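Local coordinates for putative effector, AYWB SAP54-like protein ('Echinacea purpurea' witches'-broom phytoplasma, PDB 6INR) that probably acts inside the host plant as a phytoplasma effector that interacts with MADS-domain transcription factors and so causes phyllody, the leaf-like transformation of floral organs, at residues S12-P16 against V17-L21; I28-K31 against Q32-D36. All blocks are in the same frame, centred on the assembly; numbering follows the deposited sequence.

Contact 1 of 2, residues S12-P16 against V17-L21; sequences SSRQP and VYHNL. With CD (cadmium ion), chain D.
Arg-14 and His-19 meet over the first turn of helix 16-49, whose N-cap residue is Gln-15. The guanidinium brings NH1 to 4.2 Å from CG of the imidazole, with the edge of the guanidinium turned to that carbon and the two planes almost perpendicular, 89° apart. This is a loose contact, since the arginine is exposed and poorly ordered, and its chain is bent about the CB-CG bond to come back over the helix start. CB of His-19 is directed to the loop segment, and CG anti to the backbone N (chi1 168°) swings the ring out from the side of the helix, where ND1 binds a cadmium ion at 2.6 Å, the metal lying at the ring edge and in its plane. Imidazole nitrogens are common ligands of soft metals such as cadmium. On the flank, CB of Gln-15 packs 4.0 Å from CB of Tyr-18, and the extended glutamine chain reaches back along the loop, where NE2 makes a weak hydrogen bond to Ser-13 O. Pro-16 is apt as the first helical residue: its ring fixes phi near the helical value, and at that position the missing N-H costs no helical bond. Two backbone bonds start the helix, from His-19 N to Gln-15 O and from Asn-20 N to Pro-16 O. The side chain of Asn-20 reaches the far end of the modelled chain, its OD1 accepting a hydrogen bond from Asn-86 N, while its CB rests 3.5 Å from Pro-16 O.

Contact 2 of 2, residues I28-K31 against Q32-D36; sequences INLK and QKIYD
With CG anti to its own carbonyl carbon (chi1 -63°) and the next bond extended, Gln-32 sends its chain back along helix 16-49 to Ile-28 and Asn-29. Ile-28 answers with its CG2 branch, anti to the backbone N, and this methyl lies 4.0 Å from CD of the glutamine, the two side chains running at a slant to one another. Asn-29 lies alongside Gln-32 and points the same way; their amide planes are only 26° apart, and ND2 comes to 3.6 Å from OE1, a side-by-side contact rather than a hydrogen bond. CG of Gln-32 is also close to the backbone, 3.1 Å from Ile-28 O. On another side of the helix, Leu-30 and Ile-34 form an i to i+4 apolar pair, CG to CD1 4.5 Å apart. Both touch Gln-74 of helix 55-84, and the buried Leu-30 further meets Gln-77 and Leu-78, so branched aliphatic residues suit the side turned to the partner helix. The backbone beneath is regular alpha helix, with i+4 to i bonds from the N-H groups of Gln-32, Lys-33, Ile-34 and Tyr-35 to the carbonyls of Ile-28, Asn-29, Leu-30 and Lys-31. Among the shortest is Tyr-35 N to Lys-31 O, 2.9 Å, with an angle of 165° at the hydrogen. Lys-33 lays its CB, CG and CD against the carbonyl oxygens of this turn, which suits a long aliphatic chain on an exposed face. The chemistry is thus amphipathic: Leu-30 and Ile-34 turn to helix 55-84, while Asn-29, Gln-32, the lysines and even Ile-28 lie on the exposed side.

How the contacts relate
Both contacts belong to helix 16-49, the first arm of a two-helix hairpin whose second arm is helix 55-84, and they follow in series along the chain. Contact 1 lies where the N-terminal loop becomes the helix, its centre about 27 Å from the centre of the chain; contact 2 sits nearer the middle, its centre about 6 Å from that of the chain. The centres of the two contacts are about 24 Å apart and their nearest atoms about 8 Å apart, without touching. Through Asn-86 in contact 1, the tail after helix 55-84 is bonded near the start of helix 16-49; at contact 2 the two helices pack on each other midway along.

Contact 1 of 2, residues S12-P16 against V17-L21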
loop_
_atom_site.group_PDB
_atom_site.type_symbol
_atom_site.label_atom_id
_atom_site.label_comp_id
_atom_site.label_asym_id
_atom_site.label_seq_id
_atom_site.Cartn_x
_atom_site.Cartn_y
_atom_site.Cartn_z
ATOM N N SER A 12 -8.003 -30.839 16.194
ATOM C CA SER A 12 -8.698 -29.553 16.560
ATOM C C SER A 12 -7.770 -28.331 16.502
ATOM O O SER A 12 -8.028 -27.311 17.149
ATOM C CB SER A 12 -9.356 -29.650 17.947
ATOM O OG SER A 12 -10.506 -30.487 17.929
ATOM N N SER A 13 -6.713 -28.439 15.701
ATOM C CA SER A 13 -5.700 -27.361 15.586
ATOM C C SER A 13 -5.195 -27.067 14.165
ATOM O O SER A 13 -5.212 -25.914 13.707
ATOM C CB SER A 13 -4.508 -27.624 16.516
ATOM O OG SER A 13 -3.918 -28.894 16.282
ATOM N N ARG A 14 -4.709 -28.099 13.490
ATOM C CA ARG A 14 -4.153 -27.914 12.141
ATOM C C ARG A 14 -5.239 -27.908 11.080
ATOM O O ARG A 14 -5.809 -28.941 10.754
ATOM C CB ARG A 14 -3.083 -28.945 11.788
ATOM C CG ARG A 14 -1.720 -28.324 11.509
ATOM C CD ARG A 14 -1.862 -27.140 10.562
ATOM N NE ARG A 14 -0.611 -26.463 10.241
ATOM C CZ ARG A 14 -0.540 -25.353 9.509
ATOM N NH1 ARG A 14 -1.654 -24.779 9.036
ATOM N NH2 ARG A 14 0.644 -24.796 9.256
ATOM N N GLN A 15 -5.504 -26.713 10.566
ATOM C CA GLN A 15 -6.515 -26.469 9.512
ATOM C C GLN A 15 -5.908 -25.608 8.379
ATOM O O GLN A 15 -6.168 -24.408 8.261
ATOM C CB GLN A 15 -7.744 -25.787 10.105
ATOM C CG GLN A 15 -8.212 -26.397 11.407
ATOM C CD GLN A 15 -8.997 -25.417 12.232
ATOM O OE1 GLN A 15 -10.132 -25.082 11.899
ATOM N NE2 GLN A 15 -8.393 -24.939 13.317
ATOM N N PRO A 16 -5.080 -26.229 7.543
ATOM C CA PRO A 16 -4.362 -25.504 6.525
ATOM C C PRO A 16 -5.231 -24.769 5.495
ATOM O O PRO A 16 -4.926 -23.631 5.169
ATOM C CB PRO A 16 -3.525 -26.604 5.855
ATOM C CG PRO A 16 -4.255 -27.858 6.111
ATOM C CD PRO A 16 -4.776 -27.668 7.502
ATOM N N VAL A 17 -6.275 -25.400 4.968
ATOM C CA VAL A 17 -7.167 -24.687 4.015
ATOM C C VAL A 17 -7.756 -23.410 4.632
ATOM O O VAL A 17 -7.653 -22.342 4.043
ATOM C CB VAL A 17 -8.310 -25.554 3.448
ATOM C CG1 VAL A 17 -9.144 -24.774 2.405
ATOM C CG2 VAL A 17 -7.736 -26.824 2.842
ATOM N N TYR A 18 -8.360 -23.531 5.808
ATOM C CA TYR A 18 -8.813 -22.353 6.586
ATOM C C TYR A 18 -7.720 -21.280 6.686
ATOM O O TYR A 18 -7.927 -20.095 6.368
ATOM C CB TYR A 18 -9.247 -22.755 7.998
ATOM C CG TYR A 18 -9.870 -21.627 8.793
ATOM C CD1 TYR A 18 -9.085 -20.736 9.526
ATOM C CD2 TYR A 18 -11.247 -21.460 8.825
ATOM C CE1 TYR A 18 -9.660 -19.696 10.248
ATOM C CE2 TYR A 18 -11.834 -20.443 9.541
ATOM C CZ TYR A 18 -11.042 -19.559 10.240
ATOM O OH TYR A 18 -11.667 -18.550 10.937
ATOM N N HIS A 19 -6.548 -21.727 7.111
ATOM C CA HIS A 19 -5.417 -20.838 7.373
ATOM C C HIS A 19 -5.090 -20.050 6.096
ATOM O O HIS A 19 -4.886 -18.843 6.115
ATOM C CB HIS A 19 -4.223 -21.686 7.865
ATOM C CG HIS A 19 -2.904 -20.958 7.901
ATOM N ND1 HIS A 19 -2.551 -20.089 8.914
ATOM C CD2 HIS A 19 -1.841 -20.993 7.056
ATOM C CE1 HIS A 19 -1.340 -19.612 8.688
ATOM N NE2 HIS A 19 -0.890 -20.136 7.562
ATOM N N ASN A 20 -5.099 -20.757 4.982
ATOM C CA ASN A 20 -4.786 -20.154 3.682
ATOM C C ASN A 20 -5.833 -19.207 3.130
ATOM O O ASN A 20 -5.501 -18.288 2.415
ATOM C CB ASN A 20 -4.481 -21.223 2.639
ATOM C CG ASN A 20 -3.069 -21.728 2.747
ATOM O OD1 ASN A 20 -2.437 -21.666 3.819
ATOM N ND2 ASN A 20 -2.544 -22.207 1.637
ATOM N N LEU A 21 -7.098 -19.439 3.436
ATOM C CA LEU A 21 -8.159 -18.526 2.934
ATOM C C LEU A 21 -8.032 -17.229 3.714
ATOM O O LEU A 21 -8.120 -16.144 3.181
ATOM C CB LEU A 21 -9.573 -19.127 3.026
ATOM C CG LEU A 21 -9.776 -20.442 2.271
ATOM C CD1 LEU A 21 -11.180 -21.013 2.482
ATOM C CD2 LEU A 21 -9.486 -20.281 0.782
HETATM CD CD CD D . -3.625 -19.831 11.218
#

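Contact 2 of 2, residues I28-K31 against Q32-D36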
loop_
_atom_site.group_PDB
_atom_site.type_symbol
_atom_site.label_atom_id
_atom_site.label_comp_id
_atom_site.label_asym_id
_atom_site.label_seq_id
_atom_site.Cartn_x
_atom_site.Cartn_y
_atom_site.Cartn_z
ATOM N N ILE A 28 -4.880 -10.113 -0.914
ATOM C CA ILE A 28 -5.688 -9.293 -1.828
ATOM C C ILE A 28 -6.014 -7.917 -1.277
ATOM O O ILE A 28 -6.007 -6.926 -2.004
ATOM C CB ILE A 28 -6.996 -9.975 -2.201
ATOM C CG1 ILE A 28 -6.645 -11.257 -2.938
ATOM C CG2 ILE A 28 -7.829 -9.060 -3.094
ATOM C CD1 ILE A 28 -7.836 -12.128 -3.260
ATOM N N ASN A 29 -6.338 -7.861 0.002
ATOM C CA ASN A 29 -6.695 -6.589 0.601
ATOM C C ASN A 29 -5.473 -5.703 0.620
ATOM O O ASN A 29 -5.546 -4.523 0.347
ATOM C CB ASN A 29 -7.263 -6.737 2.000
ATOM C CG ASN A 29 -8.559 -7.525 2.039
ATOM O OD1 ASN A 29 -8.903 -8.092 3.078
ATOM N ND2 ASN A 29 -9.309 -7.544 0.927
ATOM N N LEU A 30 -4.340 -6.321 0.911
ATOM C CA LEU A 30 -3.052 -5.609 0.922
ATOM C C LEU A 30 -2.682 -5.063 -0.457
ATOM O O LEU A 30 -2.248 -3.931 -0.595
ATOM C CB LEU A 30 -1.929 -6.506 1.419
ATOM C CG LEU A 30 -0.667 -5.752 1.824
ATOM C CD1 LEU A 30 -0.972 -4.634 2.814
ATOM C CD2 LEU A 30 0.323 -6.730 2.440
ATOM N N LYS A 31 -2.821 -5.900 -1.460
ATOM C CA LYS A 31 -2.636 -5.477 -2.842
ATOM C C LYS A 31 -3.579 -4.361 -3.302
ATOM O O LYS A 31 -3.193 -3.486 -4.092
ATOM C CB LYS A 31 -2.812 -6.655 -3.766
ATOM C CG LYS A 31 -1.671 -7.649 -3.716
ATOM C CD LYS A 31 -1.843 -8.595 -4.894
ATOM C CE LYS A 31 -1.056 -9.879 -4.763
ATOM N NZ LYS A 31 -1.593 -10.845 -5.768
ATOM N N GLN A 32 -4.826 -4.393 -2.844
ATOM C CA GLN A 32 -5.747 -3.299 -3.187
ATOM C C GLN A 32 -5.308 -2.008 -2.541
ATOM O O GLN A 32 -5.506 -0.939 -3.104
ATOM C CB GLN A 32 -7.173 -3.608 -2.762
ATOM C CG GLN A 32 -7.739 -4.818 -3.486
ATOM C CD GLN A 32 -9.102 -5.245 -2.988
ATOM O OE1 GLN A 32 -9.397 -5.214 -1.784
ATOM N NE2 GLN A 32 -9.940 -5.680 -3.911
ATOM N N LYS A 33 -4.766 -2.100 -1.334
ATOM C CA LYS A 33 -4.251 -0.915 -0.643
ATOM C C LYS A 33 -3.039 -0.328 -1.394
ATOM O O LYS A 33 -2.889 0.875 -1.565
ATOM C CB LYS A 33 -3.892 -1.239 0.807
ATOM C CG LYS A 33 -5.032 -1.099 1.813
ATOM C CD LYS A 33 -4.832 -2.029 2.997
ATOM C CE LYS A 33 -5.363 -1.456 4.309
ATOM N NZ LYS A 33 -6.828 -1.168 4.321
ATOM N N ILE A 34 -2.171 -1.198 -1.843
ATOM C CA ILE A 34 -0.991 -0.762 -2.565
ATOM C C ILE A 34 -1.422 -0.083 -3.858
ATOM O O ILE A 34 -0.905 0.966 -4.237
ATOM C CB ILE A 34 -0.059 -1.945 -2.863
ATOM C CG1 ILE A 34 0.686 -2.340 -1.580
ATOM C CG2 ILE A 34 0.890 -1.604 -4.001
ATOM C CD1 ILE A 34 1.268 -3.716 -1.659
ATOM N N TYR A 35 -2.359 -0.714 -4.547
ATOM C CA TYR A 35 -2.928 -0.119 -5.782
ATOM C C TYR A 35 -3.512 1.260 -5.531
ATOM O O TYR A 35 -3.290 2.170 -6.290
ATOM C CB TYR A 35 -3.991 -1.013 -6.408
ATOM C CG TYR A 35 -4.502 -0.470 -7.739
ATOM C CD1 TYR A 35 -5.502 0.485 -7.780
ATOM C CD2 TYR A 35 -3.987 -0.918 -8.943
ATOM C CE1 TYR A 35 -5.972 0.977 -8.986
ATOM C CE2 TYR A 35 -4.461 -0.434 -10.155
ATOM C CZ TYR A 35 -5.460 0.500 -10.173
ATOM O OH TYR A 35 -5.901 1.000 -11.393
ATOM N N ASP A 36 -4.221 1.426 -4.430
ATOM C CA ASP A 36 -4.874 2.717 -4.141
ATOM C C ASP A 36 -3.883 3.742 -3.696
ATOM O O ASP A 36 -4.046 4.938 -3.951
ATOM C CB ASP A 36 -5.965 2.611 -3.083
ATOM C CG ASP A 36 -7.150 1.771 -3.552
ATOM O OD1 ASP A 36 -7.358 1.606 -4.791
ATOM O OD2 ASP A 36 -7.870 1.231 -2.663
#